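Local atomic coordinates of calcium uptake protein 2, mitochondrial (Homo sapiens, PDB entry 6LB7), a protein that binds calcium through EF-hand motifs and is thought to regulate calcium uptake into mitochondria through the calcium uniporter. Residues B[257-260]-B[261-264]; B[310-313]-B[314-318]; B[240-243]-B[244-248]. One frame throughout, in Å; residues are numbered along the deposited sequence.

Contact 1: B[257-260]-B[261-264]; sequences IAMQ and MFSL
Met261 lies alongside Ile257 one helical turn earlier, the two side chains pointing the same way, with Met261 CE 3.8 Å from Ile257 CG2. The thioether reaches that far because its CG is anti to the carbonyl carbon (chi1 -78°) and the chain runs extended beyond it; CG passes close to Ile257 O. That carbonyl is already the acceptor for the backbone N of Met261. Ile257 also packs on an apolar side chain of the other protein chain in the assembly, placing this side of the helix at the interface. Phe262 comes next, its N bonded to Ala258 O at 3.1 Å in a nearly straight bond (N-H...O 167°). Its ring receives Met259 at the edge: Met259 CE lies near the ring plane, 4.1 Å from Phe262 CD2. The methionine is bent at chi2 and chi3, which turns its methyl back toward the ring. Phe262 and Met259 both touch Val269 of the following loop, and Met259 continues onto Ala277 of helix 271-282. Ser263 contributes mainly its backbone, N to Met259 O at 3.1 Å, while its CB rests beside the carbonyls of Met259 and Gln260. Leu264 N closes the series on Gln260 O at 2.8 Å, and Leu264 CG sits only 3.3 Å from the same oxygen. Leu264 CD1 runs alongside the extended Gln260 chain, 4.1 Å from its CG, while Gln260 OE1 is hydrogen-bonded to a polar side chain of the other protein. These i to i+4 bonds belong to the last turns of helix 252-264, which a short loop joins to helix 271-282, a helix-loop-helix arrangement consistent with an EF-hand unit.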
loop_
_atom_site.group_PDB
_atom_site.type_symbol
_atom_site.label_atom_id
_atom_site.label_comp_id
_atom_site.label_asym_id
_atom_site.label_seq_id
_atom_site.Cartn_x
_atom_site.Cartn_y
_atom_site.Cartn_z
ATOM N N ILE B 257 -10.258 -3.480 -1.510
ATOM C CA ILE B 257 -9.874 -4.883 -1.364
ATOM C C ILE B 257 -11.052 -5.702 -0.853
ATOM O O ILE B 257 -11.308 -6.811 -1.325
ATOM C CB ILE B 257 -8.655 -5.019 -0.427
ATOM C CG1 ILE B 257 -7.373 -4.524 -1.112
ATOM C CG2 ILE B 257 -8.498 -6.473 0.040
ATOM C CD1 ILE B 257 -6.265 -4.116 -0.139
ATOM N N ALA B 258 -11.780 -5.176 0.133
ATOM C CA ALA B 258 -12.945 -5.890 0.631
ATOM C C ALA B 258 -14.002 -6.028 -0.459
ATOM O O ALA B 258 -14.565 -7.112 -0.650
ATOM C CB ALA B 258 -13.506 -5.181 1.862
ATOM N N MET B 259 -14.241 -4.954 -1.227
ATOM C CA MET B 259 -15.202 -5.030 -2.329
ATOM C C MET B 259 -14.794 -6.088 -3.349
ATOM O O MET B 259 -15.646 -6.822 -3.863
ATOM C CB MET B 259 -15.349 -3.672 -3.021
ATOM C CG MET B 259 -16.151 -2.635 -2.217
ATOM S SD MET B 259 -17.817 -3.233 -1.816
ATOM C CE MET B 259 -17.682 -3.492 -0.071
ATOM N N GLN B 260 -13.499 -6.179 -3.655
ATOM C CA GLN B 260 -13.055 -7.164 -4.630
ATOM C C GLN B 260 -13.206 -8.574 -4.093
ATOM O O GLN B 260 -13.508 -9.499 -4.855
ATOM C CB GLN B 260 -11.601 -6.921 -5.031
ATOM C CG GLN B 260 -11.185 -7.723 -6.256
ATOM C CD GLN B 260 -9.717 -7.584 -6.591
ATOM O OE1 GLN B 260 -8.849 -7.738 -5.725
ATOM N NE2 GLN B 260 -9.425 -7.288 -7.856
ATOM N N MET B 261 -13.022 -8.766 -2.790
ATOM C CA MET B 261 -13.163 -10.116 -2.262
ATOM C C MET B 261 -14.610 -10.587 -2.315
ATOM O O MET B 261 -14.867 -11.758 -2.619
ATOM C CB MET B 261 -12.596 -10.182 -0.849
ATOM C CG MET B 261 -11.059 -10.246 -0.837
ATOM S SD MET B 261 -10.492 -10.133 0.858
ATOM C CE MET B 261 -8.711 -10.213 0.668
ATOM N N PHE B 262 -15.573 -9.697 -2.043
ATOM C CA PHE B 262 -16.975 -10.058 -2.249
ATOM C C PHE B 262 -17.240 -10.392 -3.710
ATOM O O PHE B 262 -17.950 -11.354 -4.020
ATOM C CB PHE B 262 -17.905 -8.925 -1.821
ATOM C CG PHE B 262 -18.128 -8.832 -0.346
ATOM C CD1 PHE B 262 -18.349 -9.962 0.407
ATOM C CD2 PHE B 262 -18.122 -7.595 0.289
ATOM C CE1 PHE B 262 -18.559 -9.882 1.760
ATOM C CE2 PHE B 262 -18.334 -7.504 1.655
ATOM C CZ PHE B 262 -18.554 -8.649 2.389
ATOM N N SER B 263 -16.708 -9.581 -4.624
ATOM C CA SER B 263 -16.907 -9.853 -6.039
ATOM C C SER B 263 -16.328 -11.213 -6.426
ATOM O O SER B 263 -16.964 -11.990 -7.153
ATOM C CB SER B 263 -16.277 -8.742 -6.869
ATOM O OG SER B 263 -16.459 -9.006 -8.243
ATOM N N LEU B 264 -15.128 -11.528 -5.936
ATOM C CA LEU B 264 -14.529 -12.820 -6.250
ATOM C C LEU B 264 -15.324 -13.962 -5.632
ATOM O O LEU B 264 -15.394 -15.052 -6.206
ATOM C CB LEU B 264 -13.075 -12.842 -5.780
ATOM C CG LEU B 264 -12.113 -11.965 -6.588
ATOM C CD1 LEU B 264 -10.777 -11.790 -5.858
ATOM C CD2 LEU B 264 -11.890 -12.557 -7.976
#

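Contact 2: B[310-313]-B[314-318]; sequences EFLG and VLKNR
Glu310 accepts the backbone N of Val314 at its carbonyl O, 3.1 Å away, while Val314 CG2 settles beside the same oxygen. Phe311 carries the main side-chain contact: Leu315 CD1 lies over one ring face, 3.8 Å from the ring centroid and offset toward the rim, in a CH-pi contact. The nearest ring atom, Phe311 CZ, is 3.5 Å from that methyl. Leu315 CG stands anti to its carbonyl carbon (chi1 -73°), which swings the isobutyl group back over the phenylalanine. Helix 308-320 is the second helix of a helix-loop-helix unit with helix 288-298, consistent with an EF-hand, and the Phe311 ring meets Phe298 of that partner helix. Leu312 packs against the aliphatic part of Lys316, whose chain bends at chi3 and chi4 and brings CE within 3.6 Å of Leu312 CG. Leu312 also touches Phe255 and Ala256 of helix 252-264. Gly313 O takes the backbone N of Asn317 at 2.9 Å, and the carboxamide carbon, Asn317 CG, approaches Gly313 O to 3.3 Å. The amide is turned to another partner, since Asn317 OD1 is hydrogen-bonded to Thr215 OG1.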
loop_
_atom_site.group_PDB
_atom_site.type_symbol
_atom_site.label_atom_id
_atom_site.label_comp_id
_atom_site.label_asym_id
_atom_site.label_seq_id
_atom_site.Cartn_x
_atom_site.Cartn_y
_atom_site.Cartn_z
ATOM N N GLU B 310 -18.894 1.496 -9.402
ATOM C CA GLU B 310 -19.231 2.878 -9.720
ATOM C C GLU B 310 -19.138 3.762 -8.481
ATOM O O GLU B 310 -18.643 4.891 -8.562
ATOM C CB GLU B 310 -20.621 2.960 -10.345
ATOM C CG GLU B 310 -20.668 2.538 -11.800
ATOM C CD GLU B 310 -20.931 1.049 -11.975
ATOM O OE1 GLU B 310 -20.716 0.272 -11.008
ATOM O OE2 GLU B 310 -21.357 0.658 -13.085
ATOM N N PHE B 311 -19.589 3.259 -7.327
ATOM C CA PHE B 311 -19.429 3.991 -6.073
ATOM C C PHE B 311 -17.959 4.326 -5.827
ATOM O O PHE B 311 -17.595 5.491 -5.639
ATOM C CB PHE B 311 -20.011 3.158 -4.929
ATOM C CG PHE B 311 -19.816 3.761 -3.556
ATOM C CD1 PHE B 311 -20.245 5.051 -3.270
ATOM C CD2 PHE B 311 -19.241 3.012 -2.545
ATOM C CE1 PHE B 311 -20.082 5.585 -2.001
ATOM C CE2 PHE B 311 -19.081 3.532 -1.275
ATOM C CZ PHE B 311 -19.502 4.828 -1.001
ATOM N N LEU B 312 -17.098 3.305 -5.876
ATOM C CA LEU B 312 -15.663 3.489 -5.700
ATOM C C LEU B 312 -15.089 4.501 -6.693
ATOM O O LEU B 312 -14.199 5.287 -6.351
ATOM C CB LEU B 312 -14.973 2.133 -5.844
ATOM C CG LEU B 312 -13.536 2.081 -5.361
ATOM C CD1 LEU B 312 -13.485 2.328 -3.855
ATOM C CD2 LEU B 312 -12.924 0.739 -5.735
ATOM N N GLY B 313 -15.593 4.506 -7.926
ATOM C CA GLY B 313 -15.153 5.506 -8.877
ATOM C C GLY B 313 -15.464 6.923 -8.434
ATOM O O GLY B 313 -14.608 7.808 -8.516
ATOM N N VAL B 314 -16.695 7.161 -7.963
ATOM C CA VAL B 314 -17.067 8.496 -7.485
ATOM C C VAL B 314 -16.243 8.881 -6.256
ATOM O O VAL B 314 -15.816 10.033 -6.113
ATOM C CB VAL B 314 -18.583 8.551 -7.207
ATOM C CG1 VAL B 314 -18.972 9.843 -6.462
ATOM C CG2 VAL B 314 -19.380 8.426 -8.517
ATOM N N LEU B 315 -16.018 7.928 -5.352
ATOM C CA LEU B 315 -15.177 8.177 -4.190
ATOM C C LEU B 315 -13.780 8.585 -4.612
ATOM O O LEU B 315 -13.181 9.494 -4.021
ATOM C CB LEU B 315 -15.110 6.925 -3.307
ATOM C CG LEU B 315 -16.368 6.588 -2.512
ATOM C CD1 LEU B 315 -16.088 5.439 -1.566
ATOM C CD2 LEU B 315 -16.839 7.808 -1.757
ATOM N N LYS B 316 -13.239 7.915 -5.635
ATOM C CA LYS B 316 -11.937 8.303 -6.155
ATOM C C LYS B 316 -11.988 9.665 -6.833
ATOM O O LYS B 316 -11.025 10.425 -6.730
ATOM C CB LYS B 316 -11.399 7.219 -7.092
ATOM C CG LYS B 316 -10.869 5.985 -6.343
ATOM C CD LYS B 316 -10.284 4.940 -7.291
ATOM C CE LYS B 316 -11.262 3.795 -7.551
ATOM N NZ LYS B 316 -11.375 3.393 -8.992
ATOM N N ASN B 317 -13.093 10.017 -7.500
ATOM C CA ASN B 317 -13.250 11.407 -7.937
ATOM C C ASN B 317 -13.116 12.362 -6.746
ATOM O O ASN B 317 -12.424 13.380 -6.835
ATOM C CB ASN B 317 -14.608 11.643 -8.625
ATOM C CG ASN B 317 -14.830 10.786 -9.888
ATOM O OD1 ASN B 317 -15.970 10.441 -10.202
ATOM N ND2 ASN B 317 -13.761 10.476 -10.618
ATOM N N ARG B 318 -13.812 12.070 -5.633
ATOM C CA ARG B 318 -13.758 12.951 -4.462
ATOM C C ARG B 318 -12.325 13.124 -3.982
ATOM O O ARG B 318 -11.833 14.248 -3.847
ATOM C CB ARG B 318 -14.603 12.403 -3.309
ATOM C CG ARG B 318 -16.115 12.679 -3.303
ATOM C CD ARG B 318 -16.534 14.157 -3.174
ATOM N NE ARG B 318 -15.593 15.037 -2.501
ATOM C CZ ARG B 318 -15.723 16.365 -2.422
ATOM N NH1 ARG B 318 -16.768 16.986 -2.973
ATOM N NH2 ARG B 318 -14.795 17.082 -1.791
#

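Contact 3: B[240-243]-B[244-248]; sequences DEFK and SFCHF
A Cys sulfur-aromatic contact marks helix 239-249: Cys246 SG sits over one face of the Phe242 ring, 3.7 Å from its centroid and 21° off the ring normal. The sulfur is offset toward the rim, and Phe242 CZ, at 3.5 Å, is the ring atom nearest to SG. Two torsions bring them together, Phe242 CG lying anti to its backbone N (chi1 178°) and Cys246 SG anti to its carbonyl carbon. The backbone of the same pair is bonded too, Cys246 N to Phe242 O at 3.0 Å. The ring also meets Trp210 edge-to-face and touches Phe207, so it links this helix to helix 204-211. An alanine in place of Phe242 is likely to strip the sulfur of its aromatic partner and open a gap where Trp210 and Phe207 now meet the ring. Helix 239-249 follows helix 220-230 across a short loop, again a helix-loop-helix unit consistent with the EF-hand fold. On another side of the helix the contact turns polar. Ser244 N bonds to Asp240 O, and a water bridges the same turn: it donates to Asp240 O at 2.6 Å and is hydrogen-bonded to Ser244 OG at 2.8 Å. Lys243 O receives His247 N at 2.9 Å, and the imidazole folds back across that carbonyl, presenting one face to it with the oxygen 3.1 Å above the ring plane and offset toward the rim. Lys243 runs extended beyond CG to a salt bridge from NZ to Glu189 of helix 173-196. Glu241 gives its carbonyl to Phe245 N, while its carboxylate oxygen OE1 is hydrogen-bonded to Asn289 ND2.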
loop_
_atom_site.group_PDB
_atom_site.type_symbol
_atom_site.label_atom_id
_atom_site.label_comp_id
_atom_site.label_asym_id
_atom_site.label_seq_id
_atom_site.Cartn_x
_atom_site.Cartn_y
_atom_site.Cartn_z
ATOM N N ASP B 240 -21.342 15.636 12.398
ATOM C CA ASP B 240 -20.601 14.472 12.877
ATOM C C ASP B 240 -20.778 13.279 11.946
ATOM O O ASP B 240 -19.821 12.545 11.687
ATOM C CB ASP B 240 -21.035 14.094 14.301
ATOM C CG ASP B 240 -20.398 14.987 15.360
ATOM O OD1 ASP B 240 -19.362 15.608 15.051
ATOM O OD2 ASP B 240 -20.933 15.072 16.492
ATOM N N GLU B 241 -21.998 13.053 11.455
ATOM C CA GLU B 241 -22.206 11.969 10.503
ATOM C C GLU B 241 -21.449 12.236 9.208
ATOM O O GLU B 241 -20.904 11.310 8.595
ATOM C CB GLU B 241 -23.705 11.775 10.238
ATOM C CG GLU B 241 -24.469 11.301 11.479
ATOM C CD GLU B 241 -25.997 11.343 11.331
ATOM O OE1 GLU B 241 -26.521 12.093 10.468
ATOM O OE2 GLU B 241 -26.674 10.631 12.098
ATOM N N PHE B 242 -21.405 13.497 8.772
ATOM C CA PHE B 242 -20.642 13.830 7.581
ATOM C C PHE B 242 -19.161 13.581 7.809
ATOM O O PHE B 242 -18.484 13.000 6.952
ATOM C CB PHE B 242 -20.904 15.287 7.185
ATOM C CG PHE B 242 -20.125 15.742 5.993
ATOM C CD1 PHE B 242 -19.110 16.669 6.138
ATOM C CD2 PHE B 242 -20.425 15.258 4.718
ATOM C CE1 PHE B 242 -18.401 17.113 5.049
ATOM C CE2 PHE B 242 -19.713 15.696 3.608
ATOM C CZ PHE B 242 -18.701 16.620 3.765
ATOM N N LYS B 243 -18.639 14.005 8.967
ATOM C CA LYS B 243 -17.224 13.795 9.267
ATOM C C LYS B 243 -16.865 12.313 9.240
ATOM O O LYS B 243 -15.789 11.941 8.755
ATOM C CB LYS B 243 -16.858 14.396 10.636
ATOM C CG LYS B 243 -16.811 15.910 10.668
ATOM C CD LYS B 243 -16.552 16.450 12.096
ATOM C CE LYS B 243 -16.362 17.948 12.051
ATOM N NZ LYS B 243 -16.071 18.566 13.368
ATOM N N SER B 244 -17.753 11.453 9.744
ATOM C CA SER B 244 -17.473 10.015 9.746
ATOM C C SER B 244 -17.345 9.478 8.331
ATOM O O SER B 244 -16.473 8.649 8.059
ATOM C CB SER B 244 -18.564 9.236 10.483
ATOM O OG SER B 244 -18.635 9.692 11.813
ATOM N N PHE B 245 -18.225 9.916 7.423
ATOM C CA PHE B 245 -18.083 9.496 6.036
ATOM C C PHE B 245 -16.779 9.987 5.446
ATOM O O PHE B 245 -16.111 9.246 4.714
ATOM C CB PHE B 245 -19.237 9.984 5.168
ATOM C CG PHE B 245 -19.216 9.387 3.793
ATOM C CD1 PHE B 245 -19.789 8.139 3.565
ATOM C CD2 PHE B 245 -18.580 10.048 2.736
ATOM C CE1 PHE B 245 -19.760 7.570 2.302
ATOM C CE2 PHE B 245 -18.536 9.487 1.462
ATOM C CZ PHE B 245 -19.132 8.231 1.249
ATOM N N CYS B 246 -16.413 11.245 5.714
ATOM C CA CYS B 246 -15.166 11.755 5.156
ATOM C C CYS B 246 -13.971 10.964 5.666
ATOM O O CYS B 246 -13.022 10.715 4.917
ATOM C CB CYS B 246 -15.000 13.252 5.451
ATOM S SG CYS B 246 -16.220 14.293 4.619
ATOM N N HIS B 247 -13.974 10.590 6.945
ATOM C CA HIS B 247 -12.895 9.742 7.455
ATOM C C HIS B 247 -12.865 8.393 6.739
ATOM O O HIS B 247 -11.785 7.858 6.451
ATOM C CB HIS B 247 -13.056 9.531 8.963
ATOM C CG HIS B 247 -12.772 10.754 9.769
ATOM N ND1 HIS B 247 -13.483 11.085 10.903
ATOM C CD2 HIS B 247 -11.845 11.728 9.607
ATOM C CE1 HIS B 247 -13.005 12.210 11.404
ATOM N NE2 HIS B 247 -12.017 12.625 10.632
ATOM N N PHE B 248 -14.046 7.826 6.448
ATOM C CA PHE B 248 -14.107 6.571 5.701
ATOM C C PHE B 248 -13.491 6.698 4.304
ATOM O O PHE B 248 -12.889 5.737 3.800
ATOM C CB PHE B 248 -15.565 6.082 5.630
ATOM C CG PHE B 248 -15.875 5.235 4.411
ATOM C CD1 PHE B 248 -15.608 3.875 4.412
ATOM C CD2 PHE B 248 -16.456 5.802 3.276
ATOM C CE1 PHE B 248 -15.890 3.085 3.286
ATOM C CE2 PHE B 248 -16.750 5.020 2.156
ATOM C CZ PHE B 248 -16.464 3.651 2.171
HETATM O O HOH W 1 -17.888 11.976 13.322
#

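Overall arrangement
The three contacts each lie within one helix and come along the chain in the order contact 3 (helix 239-249), contact 1 (helix 252-264) and contact 2 (helix 308-320). Contacts 2 and 3 have centres about 16 Å apart and touch directly: Leu315 and Phe311 pack on Phe245 and Phe248, joining two helices far apart in sequence. Contact 1 touches neither, its nearest atoms being about 6 Å from contact 2 and about 8 Å from contact 3, but Phe255 of its helix reaches both Phe311 and Phe248. Contacts 2 and 3 thus share a common aromatic core, whereas contact 1, whose centre is about 26 Å from the centre of the chain, borders the other protein chain.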